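Local coordinates for protein endo-1,3-beta-glucanase, family GH16 (PDB 4BPZ) that probably hydrolyses internal beta-1,3-glucosidic bonds of laminarin-like glucans, as the calcium-binding family 16 glycoside hydrolase domain of a longer marine bacterial protein, at residues F10-E20 and E248-Q256; W30-N38 and H49-S57. The protein carries 1 engineered substitution. All coordinates share one frame; numbering follows the deposited sequence.

Contact 1: residues F10-E20 and E248-Q256; sequences FNTLVFSDEFE and EIDYVRIYQ. With CA (calcium ion), chain E.
With CG of E18 set beside its backbone N (chi1 -61°) and the chain bent at chi2, the carboxylate doubles back to R253, whose extended side chain presents its guanidinium edge. The grip is side-on and two-pronged: NH2 of R253 reaches OE1 of E18 at 2.9 Å, NE reaches OE2, the latter on its syn lone pair, both bonds nearly straight. One guanidinium face lies on the Y251 ring, CZ of R253 standing 3.5 Å above its centre. Cut back to alanine, R253 would probably leave the E18 carboxylate without its two-pronged arginine partner and uncover that face of Y251. Strand 13-17 is an edge strand of the family 16 beta-sandwich (jelly roll), antiparallel to 251-255, which bonds on its other side to strand 96-103. Classic bulges interrupt the ladder twice, V14 and F15 facing I254, N11 and T12 facing Q256; N of V14 meets O of I254 at 2.8 Å. CD1 of L13 sits over one face of Y255, 3.9 Å from the ring centroid, while on the other side of the sheet CD2 of F15 packs on CD1 of I254. Past the end of strand 13-17 and at the D250 corner, calcium is bound by O of E18 at 2.4 Å, OE2 of E20, O and OD1 of D250, O of G62 and a water. That water also donates to OE1 of E18, and R101 pairs with OD2 of D250. An Asx turn, N of F19 to OD1 of D17 at 2.9 Å, bends the chain at E18; OD2 of D17 binds OH of Y21.

Contact 2: residues W30-N38 and H49-S57; sequences WHYQVIPPN and HYTNRSENS
Y32 lays one face of its ring on N52, whose CB stands 3.6 Å from the ring centroid, 16° off the normal, in a CH-pi contact. In this family 16 beta-sandwich the pairing joins two segments leaving strands 30-32 and 48-50, both bound to strand 82-93. With CG of Y32 beside its backbone N (chi1 -73°), the ring extends past N52 to the start of strand 57-60, where OH of Y32 lies 2.6 Å from OG of S57. The N52 amide stands nearly perpendicular to the ring. CG of P36 abuts the edge of the H49 imidazole, 3.6 Å from CE1, and CG1 of V34 rests against the backbone at T51 and N52. Waters join the segments: one molecule lies between O of Q33 and O of T51, a second donates to O of V34 and O of Y50, and a third links O of V34 to ND1 of H49 and N of Y50; NE2 of H49 is held by O of S78. Behind, T51 anchors an ST turn, its OG1 taking N and NE of R53. OD1 of N56 receives OG1 of T51 at 2.7 Å in the carbonyl plane and NH2 of R53 at 2.9 Å.

Overall arrangement
Contact 1 pairs the two ends of the modelled chain at one end of its ladder and binds calcium at the other. The centres of contacts 1 and 2 lie about 22 Å apart. They meet at W30: OD2 of D17 lies 2.8 Å from NE1 of W30, probably hydrogen-bonded, and the indole packs on F15, F19 and V252, with CZ of F15 3.9 Å from CZ2 of W30. Contact 2 is closer to the glucan: the side chains of Y50 and Q33 each come within about 7 Å of a bound sugar, and Q33 hydrogen-bonds R86 and E123 of the pocket. In contact 1 the I249 side chain is about 13 Å from the bound GLC.

Contact 1: residues F10-E20 and E248-Q256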
loop_
_atom_site.group_PDB
_atom_site.type_symbol
_atom_site.label_atom_id
_atom_site.label_comp_id
_atom_site.label_asym_id
_atom_site.label_seq_id
_atom_site.Cartn_x
_atom_site.Cartn_y
_atom_site.Cartn_z
ATOM N N PHE A 10 11.687 -18.496 2.937
ATOM C CA PHE A 10 11.421 -17.724 1.683
ATOM C C PHE A 10 12.741 -17.089 1.246
ATOM O O PHE A 10 13.134 -16.021 1.765
ATOM C CB PHE A 10 10.457 -16.674 1.996
ATOM C CG PHE A 10 9.117 -17.128 2.435
ATOM C CD1 PHE A 10 8.103 -17.480 1.532
ATOM C CD2 PHE A 10 8.809 -17.083 3.866
ATOM C CE1 PHE A 10 6.817 -17.777 1.998
ATOM C CE2 PHE A 10 7.489 -17.401 4.262
ATOM C CZ PHE A 10 6.550 -17.668 3.330
ATOM N N ASN A 11 13.468 -17.758 0.366
ATOM C CA ASN A 11 14.875 -17.354 0.149
ATOM C C ASN A 11 15.212 -17.134 -1.365
ATOM O O ASN A 11 16.378 -16.884 -1.668
ATOM C CB ASN A 11 15.835 -18.367 0.827
ATOM C CG ASN A 11 15.842 -19.689 0.093
ATOM O OD1 ASN A 11 14.874 -20.077 -0.568
ATOM N ND2 ASN A 11 16.970 -20.382 0.164
ATOM N N THR A 12 14.236 -17.278 -2.298
ATOM C CA THR A 12 14.533 -17.010 -3.722
ATOM C C THR A 12 13.963 -15.622 -4.094
ATOM O O THR A 12 12.788 -15.420 -4.025
ATOM C CB THR A 12 13.862 -18.100 -4.591
ATOM O OG1 THR A 12 14.399 -19.358 -4.251
ATOM C CG2 THR A 12 13.982 -17.785 -6.086
ATOM N N LEU A 13 14.857 -14.689 -4.408
ATOM C CA LEU A 13 14.435 -13.366 -4.768
ATOM C C LEU A 13 13.701 -13.381 -6.096
ATOM O O LEU A 13 14.271 -13.836 -7.091
ATOM C CB LEU A 13 15.640 -12.417 -4.795
ATOM C CG LEU A 13 15.236 -10.891 -5.008
ATOM C CD1 LEU A 13 14.579 -10.295 -3.797
ATOM C CD2 LEU A 13 16.560 -10.169 -5.273
ATOM N N VAL A 14 12.468 -12.897 -6.152
ATOM C CA VAL A 14 11.647 -12.866 -7.390
ATOM C C VAL A 14 11.323 -11.518 -7.895
ATOM O O VAL A 14 10.976 -11.368 -9.088
ATOM C CB VAL A 14 10.363 -13.753 -7.266
ATOM C CG1 VAL A 14 10.803 -15.236 -7.051
ATOM C CG2 VAL A 14 9.478 -13.285 -6.109
ATOM N N PHE A 15 11.404 -10.489 -7.054
ATOM C CA PHE A 15 11.126 -9.130 -7.497
ATOM C C PHE A 15 11.809 -8.213 -6.511
ATOM O O PHE A 15 11.736 -8.446 -5.311
ATOM C CB PHE A 15 9.606 -8.836 -7.453
ATOM C CG PHE A 15 9.238 -7.394 -7.738
ATOM C CD1 PHE A 15 9.026 -6.918 -9.037
ATOM C CD2 PHE A 15 9.094 -6.522 -6.699
ATOM C CE1 PHE A 15 8.678 -5.568 -9.290
ATOM C CE2 PHE A 15 8.720 -5.168 -6.932
ATOM C CZ PHE A 15 8.439 -4.679 -8.235
ATOM N N SER A 16 12.392 -7.103 -7.034
ATOM C CA SER A 16 12.894 -6.099 -6.084
ATOM C C SER A 16 13.062 -4.788 -6.771
ATOM O O SER A 16 13.238 -4.716 -8.009
ATOM C CB SER A 16 14.214 -6.506 -5.448
ATOM O OG SER A 16 15.216 -6.599 -6.417
ATOM N N ASP A 17 13.081 -3.761 -5.967
ATOM C CA ASP A 17 13.535 -2.433 -6.449
ATOM C C ASP A 17 14.366 -1.870 -5.297
ATOM O O ASP A 17 13.815 -1.610 -4.215
ATOM C CB ASP A 17 12.407 -1.505 -6.941
ATOM C CG ASP A 17 12.986 -0.396 -7.783
ATOM O OD1 ASP A 17 14.196 -0.114 -7.694
ATOM O OD2 ASP A 17 12.123 0.236 -8.533
ATOM N N GLU A 18 15.673 -1.689 -5.494
ATOM C CA GLU A 18 16.554 -1.057 -4.544
ATOM C C GLU A 18 16.598 0.485 -4.681
ATOM O O GLU A 18 17.181 1.147 -3.871
ATOM C CB GLU A 18 17.990 -1.607 -4.718
ATOM C CG GLU A 18 18.030 -3.117 -4.469
ATOM C CD GLU A 18 17.717 -3.551 -3.094
ATOM O OE1 GLU A 18 18.054 -2.898 -2.056
ATOM O OE2 GLU A 18 17.163 -4.672 -2.992
ATOM N N PHE A 19 15.941 0.983 -5.720
ATOM C CA PHE A 19 15.817 2.422 -5.915
ATOM C C PHE A 19 17.203 3.121 -6.013
ATOM O O PHE A 19 17.293 4.282 -5.518
ATOM C CB PHE A 19 14.905 3.043 -4.836
ATOM C CG PHE A 19 13.504 2.552 -4.957
ATOM C CD1 PHE A 19 12.754 2.769 -6.112
ATOM C CD2 PHE A 19 12.969 1.792 -3.927
ATOM C CE1 PHE A 19 11.447 2.275 -6.225
ATOM C CE2 PHE A 19 11.672 1.254 -4.044
ATOM C CZ PHE A 19 10.908 1.505 -5.182
ATOM N N GLU A 20 18.210 2.509 -6.599
ATOM C CA GLU A 20 19.527 3.111 -6.656
ATOM C C GLU A 20 19.680 3.976 -7.899
ATOM O O GLU A 20 20.812 4.561 -8.080
ATOM C CB GLU A 20 20.581 1.977 -6.471
ATOM C CG GLU A 20 20.578 1.339 -5.029
ATOM C CD GLU A 20 20.702 2.282 -3.758
ATOM O OE1 GLU A 20 21.580 3.198 -3.949
ATOM O OE2 GLU A 20 19.992 2.115 -2.590
ATOM N N GLU A 248 9.183 7.601 2.457
ATOM C CA GLU A 248 10.456 7.298 1.850
ATOM C C GLU A 248 10.730 5.807 1.972
ATOM O O GLU A 248 10.755 5.245 3.065
ATOM C CB GLU A 248 11.561 8.083 2.549
ATOM C CG GLU A 248 12.866 7.895 1.846
ATOM C CD GLU A 248 14.030 8.664 2.431
ATOM O OE1 GLU A 248 13.937 9.092 3.587
ATOM O OE2 GLU A 248 15.046 8.813 1.740
ATOM N N ILE A 249 10.954 5.171 0.825
ATOM C CA ILE A 249 11.116 3.708 0.760
ATOM C C ILE A 249 12.501 3.386 0.222
ATOM O O ILE A 249 12.874 3.728 -0.905
ATOM C CB ILE A 249 9.975 3.118 -0.144
ATOM C CG1 ILE A 249 8.659 3.352 0.566
ATOM C CG2 ILE A 249 10.259 1.654 -0.380
ATOM C CD1 ILE A 249 7.529 3.152 -0.306
ATOM N N ASP A 250 13.310 2.738 1.038
ATOM C CA ASP A 250 14.678 2.339 0.644
ATOM C C ASP A 250 14.662 1.194 -0.353
ATOM O O ASP A 250 15.418 1.171 -1.326
ATOM C CB ASP A 250 15.442 1.991 1.932
ATOM C CG ASP A 250 16.894 1.677 1.668
ATOM O OD1 ASP A 250 17.475 2.138 0.661
ATOM O OD2 ASP A 250 17.461 0.943 2.519
ATOM N N TYR A 251 13.790 0.198 -0.143
ATOM C CA TYR A 251 13.734 -0.899 -1.063
ATOM C C TYR A 251 12.377 -1.650 -0.858
ATOM O O TYR A 251 11.779 -1.574 0.206
ATOM C CB TYR A 251 14.875 -1.944 -0.863
ATOM C CG TYR A 251 15.059 -2.531 0.489
ATOM C CD1 TYR A 251 14.179 -3.485 1.011
ATOM C CD2 TYR A 251 16.161 -2.150 1.293
ATOM C CE1 TYR A 251 14.394 -4.103 2.230
ATOM C CE2 TYR A 251 16.376 -2.740 2.519
ATOM C CZ TYR A 251 15.526 -3.720 2.998
ATOM O OH TYR A 251 15.743 -4.239 4.226
ATOM N N VAL A 252 12.053 -2.377 -1.910
ATOM C CA VAL A 252 10.982 -3.438 -1.869
ATOM C C VAL A 252 11.670 -4.706 -2.308
ATOM O O VAL A 252 12.306 -4.696 -3.382
ATOM C CB VAL A 252 9.839 -3.081 -2.843
ATOM C CG1 VAL A 252 8.826 -4.220 -2.931
ATOM C CG2 VAL A 252 9.172 -1.787 -2.414
ATOM N N ARG A 253 11.526 -5.784 -1.544
ATOM C CA ARG A 253 12.070 -7.088 -1.948
ATOM C C ARG A 253 10.963 -8.134 -1.741
ATOM O O ARG A 253 10.297 -8.131 -0.716
ATOM C CB ARG A 253 13.289 -7.463 -1.110
ATOM C CG ARG A 253 14.489 -6.520 -1.274
ATOM C CD ARG A 253 15.535 -6.758 -0.247
ATOM N NE ARG A 253 16.618 -5.798 -0.423
ATOM C CZ ARG A 253 17.535 -5.539 0.498
ATOM N NH1 ARG A 253 17.585 -6.206 1.611
ATOM N NH2 ARG A 253 18.413 -4.572 0.226
ATOM N N ILE A 254 10.847 -9.068 -2.704
ATOM C CA ILE A 254 9.896 -10.147 -2.570
ATOM C C ILE A 254 10.653 -11.456 -2.840
ATOM O O ILE A 254 11.316 -11.594 -3.895
ATOM C CB ILE A 254 8.686 -9.993 -3.526
ATOM C CG1 ILE A 254 8.059 -8.614 -3.334
ATOM C CG2 ILE A 254 7.743 -11.152 -3.343
ATOM C CD1 ILE A 254 6.826 -8.345 -4.252
ATOM N N TYR A 255 10.564 -12.378 -1.915
ATOM C CA TYR A 255 11.172 -13.644 -2.005
ATOM C C TYR A 255 10.082 -14.741 -2.056
ATOM O O TYR A 255 9.052 -14.613 -1.426
ATOM C CB TYR A 255 12.052 -13.926 -0.771
ATOM C CG TYR A 255 13.174 -12.974 -0.560
ATOM C CD1 TYR A 255 12.976 -11.800 0.141
ATOM C CD2 TYR A 255 14.445 -13.242 -1.061
ATOM C CE1 TYR A 255 14.012 -10.877 0.368
ATOM C CE2 TYR A 255 15.504 -12.350 -0.835
ATOM C CZ TYR A 255 15.263 -11.177 -0.159
ATOM O OH TYR A 255 16.305 -10.290 0.039
ATOM N N GLN A 256 10.381 -15.871 -2.676
ATOM C CA GLN A 256 9.500 -17.034 -2.568
ATOM C C GLN A 256 10.230 -18.257 -2.153
ATOM O O GLN A 256 11.441 -18.226 -2.056
ATOM C CB GLN A 256 8.810 -17.260 -3.935
ATOM C CG GLN A 256 7.720 -16.231 -4.155
ATOM C CD GLN A 256 6.946 -16.400 -5.440
ATOM O OE1 GLN A 256 5.682 -16.232 -5.459
ATOM N NE2 GLN A 256 7.582 -16.715 -6.513
ATOM O OXT GLN A 256 9.517 -19.280 -1.887
HETATM CA CA CA E . 17.718 1.833 -1.679
HETATM O O HOH W 1 18.534 -0.363 -1.182
#

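Contact 2: residues W30-N38 and H49-S57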
loop_
_atom_site.group_PDB
_atom_site.type_symbol
_atom_site.label_atom_id
_atom_site.label_comp_id
_atom_site.label_asym_id
_atom_site.label_seq_id
_atom_site.Cartn_x
_atom_site.Cartn_y
_atom_site.Cartn_z
ATOM N N TRP A 30 6.752 -0.567 -11.949
ATOM C CA TRP A 30 5.713 0.164 -11.221
ATOM C C TRP A 30 4.735 0.757 -12.174
ATOM O O TRP A 30 5.130 1.403 -13.181
ATOM C CB TRP A 30 6.411 1.282 -10.384
ATOM C CG TRP A 30 7.355 0.751 -9.378
ATOM C CD1 TRP A 30 8.700 0.829 -9.460
ATOM C CD2 TRP A 30 7.041 -0.036 -8.210
ATOM N NE1 TRP A 30 9.307 0.178 -8.443
ATOM C CE2 TRP A 30 8.287 -0.385 -7.658
ATOM C CE3 TRP A 30 5.854 -0.496 -7.612
ATOM C CZ2 TRP A 30 8.404 -1.166 -6.505
ATOM C CZ3 TRP A 30 5.993 -1.301 -6.462
ATOM C CH2 TRP A 30 7.196 -1.613 -5.920
ATOM N N HIS A 31 3.452 0.623 -11.862
ATOM C CA HIS A 31 2.323 1.218 -12.601
ATOM C C HIS A 31 1.688 2.313 -11.724
ATOM O O HIS A 31 1.472 2.103 -10.540
ATOM C CB HIS A 31 1.296 0.086 -12.810
ATOM C CG HIS A 31 0.001 0.552 -13.415
ATOM N ND1 HIS A 31 -0.130 0.899 -14.712
ATOM C CD2 HIS A 31 -1.227 0.750 -12.823
ATOM C CE1 HIS A 31 -1.386 1.283 -14.942
ATOM N NE2 HIS A 31 -2.081 1.157 -13.807
ATOM N N TYR A 32 1.379 3.423 -12.315
ATOM C CA TYR A 32 0.662 4.499 -11.602
ATOM C C TYR A 32 -0.819 4.374 -11.765
ATOM O O TYR A 32 -1.320 4.176 -12.883
ATOM C CB TYR A 32 1.055 5.825 -12.133
ATOM C CG TYR A 32 2.432 6.286 -11.758
ATOM C CD1 TYR A 32 3.535 5.970 -12.489
ATOM C CD2 TYR A 32 2.580 7.015 -10.550
ATOM C CE1 TYR A 32 4.833 6.515 -12.084
ATOM C CE2 TYR A 32 3.774 7.466 -10.128
ATOM C CZ TYR A 32 4.841 7.346 -10.915
ATOM O OH TYR A 32 6.096 7.844 -10.522
ATOM N N GLN A 33 -1.548 4.599 -10.671
ATOM C CA GLN A 33 -2.988 4.849 -10.772
ATOM C C GLN A 33 -3.206 6.305 -10.693
ATOM O O GLN A 33 -2.753 7.022 -9.777
ATOM C CB GLN A 33 -3.695 4.128 -9.631
ATOM C CG GLN A 33 -3.681 2.633 -9.823
ATOM C CD GLN A 33 -4.530 1.932 -8.750
ATOM O OE1 GLN A 33 -4.084 1.608 -7.638
ATOM N NE2 GLN A 33 -5.835 1.696 -9.079
ATOM N N VAL A 34 -4.012 6.815 -11.624
ATOM C CA VAL A 34 -4.395 8.224 -11.682
ATOM C C VAL A 34 -5.880 8.445 -11.861
ATOM O O VAL A 34 -6.418 9.498 -11.532
ATOM C CB VAL A 34 -3.624 9.060 -12.759
ATOM C CG1 VAL A 34 -2.113 8.823 -12.623
ATOM C CG2 VAL A 34 -4.071 8.731 -14.183
ATOM N N ILE A 35 -6.591 7.448 -12.414
ATOM C CA ILE A 35 -8.044 7.584 -12.684
ATOM C C ILE A 35 -8.792 7.311 -11.361
ATOM O O ILE A 35 -8.646 6.214 -10.798
ATOM C CB ILE A 35 -8.516 6.582 -13.722
ATOM C CG1 ILE A 35 -7.826 6.838 -15.084
ATOM C CG2 ILE A 35 -10.038 6.668 -13.887
ATOM C CD1 ILE A 35 -7.963 5.609 -16.006
ATOM N N PRO A 36 -9.622 8.251 -10.867
ATOM C CA PRO A 36 -10.286 7.983 -9.643
ATOM C C PRO A 36 -11.346 6.918 -9.893
ATOM O O PRO A 36 -12.069 6.927 -10.931
ATOM C CB PRO A 36 -10.977 9.303 -9.286
ATOM C CG PRO A 36 -10.390 10.339 -10.195
ATOM C CD PRO A 36 -9.745 9.614 -11.359
ATOM N N PRO A 37 -11.544 5.981 -8.942
ATOM C CA PRO A 37 -12.446 4.834 -9.162
ATOM C C PRO A 37 -13.891 5.181 -8.846
ATOM O O PRO A 37 -14.740 4.373 -9.228
ATOM C CB PRO A 37 -11.993 3.781 -8.152
ATOM C CG PRO A 37 -11.298 4.630 -7.034
ATOM C CD PRO A 37 -10.648 5.771 -7.777
ATOM N N ASN A 38 -14.184 6.295 -8.194
ATOM C CA ASN A 38 -15.511 6.493 -7.593
ATOM C C ASN A 38 -16.033 7.870 -8.016
ATOM O O ASN A 38 -15.987 8.846 -7.230
ATOM C CB ASN A 38 -15.362 6.247 -6.007
ATOM C CG ASN A 38 -16.434 6.761 -5.166
ATOM O OD1 ASN A 38 -17.545 6.551 -5.500
ATOM N ND2 ASN A 38 -16.100 7.369 -3.933
ATOM N N HIS A 49 -6.169 13.617 -5.182
ATOM C CA HIS A 49 -5.931 12.941 -6.457
ATOM C C HIS A 49 -4.561 12.307 -6.447
ATOM O O HIS A 49 -3.638 12.782 -5.810
ATOM C CB HIS A 49 -5.999 13.908 -7.632
ATOM C CG HIS A 49 -7.384 14.098 -8.186
ATOM N ND1 HIS A 49 -8.167 13.083 -8.529
ATOM C CD2 HIS A 49 -8.086 15.262 -8.473
ATOM C CE1 HIS A 49 -9.335 13.577 -8.979
ATOM N NE2 HIS A 49 -9.260 14.899 -8.958
ATOM N N TYR A 50 -4.468 11.219 -7.194
ATOM C CA TYR A 50 -3.185 10.557 -7.445
ATOM C C TYR A 50 -2.685 10.903 -8.842
ATOM O O TYR A 50 -3.464 10.976 -9.767
ATOM C CB TYR A 50 -3.330 9.041 -7.263
ATOM C CG TYR A 50 -3.510 8.624 -5.822
ATOM C CD1 TYR A 50 -2.556 8.953 -4.854
ATOM C CD2 TYR A 50 -4.592 7.837 -5.422
ATOM C CE1 TYR A 50 -2.675 8.529 -3.547
ATOM C CE2 TYR A 50 -4.727 7.408 -4.117
ATOM C CZ TYR A 50 -3.757 7.744 -3.181
ATOM O OH TYR A 50 -3.852 7.304 -1.876
ATOM N N THR A 51 -1.381 11.184 -8.956
ATOM C CA THR A 51 -0.807 11.632 -10.254
ATOM C C THR A 51 0.450 10.846 -10.468
ATOM O O THR A 51 1.039 10.241 -9.567
ATOM C CB THR A 51 -0.552 13.152 -10.333
ATOM O OG1 THR A 51 0.790 13.465 -9.930
ATOM C CG2 THR A 51 -1.594 13.956 -9.626
ATOM N N ASN A 52 0.946 10.927 -11.735
ATOM C CA ASN A 52 2.227 10.300 -12.046
ATOM C C ASN A 52 3.344 11.306 -12.214
ATOM O O ASN A 52 4.376 11.005 -12.798
ATOM C CB ASN A 52 2.159 9.345 -13.257
ATOM C CG ASN A 52 2.085 10.049 -14.578
ATOM O OD1 ASN A 52 2.331 9.376 -15.673
ATOM N ND2 ASN A 52 1.843 11.259 -14.616
ATOM N N ARG A 53 3.166 12.518 -11.667
ATOM C CA ARG A 53 4.118 13.580 -11.815
ATOM C C ARG A 53 5.247 13.495 -10.865
ATOM O O ARG A 53 5.145 12.909 -9.763
ATOM C CB ARG A 53 3.425 14.947 -11.641
ATOM C CG ARG A 53 2.204 15.187 -12.499
ATOM C CD ARG A 53 1.583 16.483 -12.089
ATOM N NE ARG A 53 1.155 16.361 -10.696
ATOM C CZ ARG A 53 0.959 17.372 -9.849
ATOM N NH1 ARG A 53 0.995 18.629 -10.236
ATOM N NH2 ARG A 53 0.736 17.123 -8.559
ATOM N N SER A 54 6.355 14.143 -11.196
ATOM C CA SER A 54 7.476 14.267 -10.229
ATOM C C SER A 54 7.151 15.024 -8.983
ATOM O O SER A 54 7.811 14.798 -7.967
ATOM C CB SER A 54 8.741 14.914 -10.803
ATOM O OG SER A 54 9.333 14.024 -11.706
ATOM N N GLU A 55 6.062 15.812 -8.986
ATOM C CA GLU A 55 5.622 16.399 -7.713
ATOM C C GLU A 55 5.383 15.304 -6.695
ATOM O O GLU A 55 5.649 15.518 -5.485
ATOM C CB GLU A 55 4.293 17.106 -7.926
ATOM C CG GLU A 55 4.389 18.560 -8.364
ATOM C CD GLU A 55 4.674 18.768 -9.830
ATOM O OE1 GLU A 55 4.861 17.811 -10.594
ATOM O OE2 GLU A 55 4.704 19.979 -10.238
ATOM N N ASN A 56 4.784 14.181 -7.096
ATOM C CA ASN A 56 4.321 13.202 -6.137
ATOM C C ASN A 56 5.078 11.952 -5.995
ATOM O O ASN A 56 4.825 11.197 -5.061
ATOM C CB ASN A 56 2.810 12.904 -6.406
ATOM C CG ASN A 56 1.949 14.135 -6.462
ATOM O OD1 ASN A 56 1.370 14.471 -7.501
ATOM N ND2 ASN A 56 1.851 14.877 -5.334
ATOM N N SER A 57 6.082 11.689 -6.870
ATOM C CA SER A 57 6.932 10.552 -6.668
ATOM C C SER A 57 8.166 10.749 -7.437
ATOM O O SER A 57 8.183 11.315 -8.556
ATOM C CB SER A 57 6.264 9.221 -6.993
ATOM O OG SER A 57 5.902 9.205 -8.370
HETATM O O HOH W 2 7.093 10.439 -11.097
HETATM O O HOH W 3 -0.252 7.758 -8.808
HETATM O O HOH W 4 -6.808 10.633 -8.888
HETATM O O HOH W 5 -5.156 12.181 -11.614
#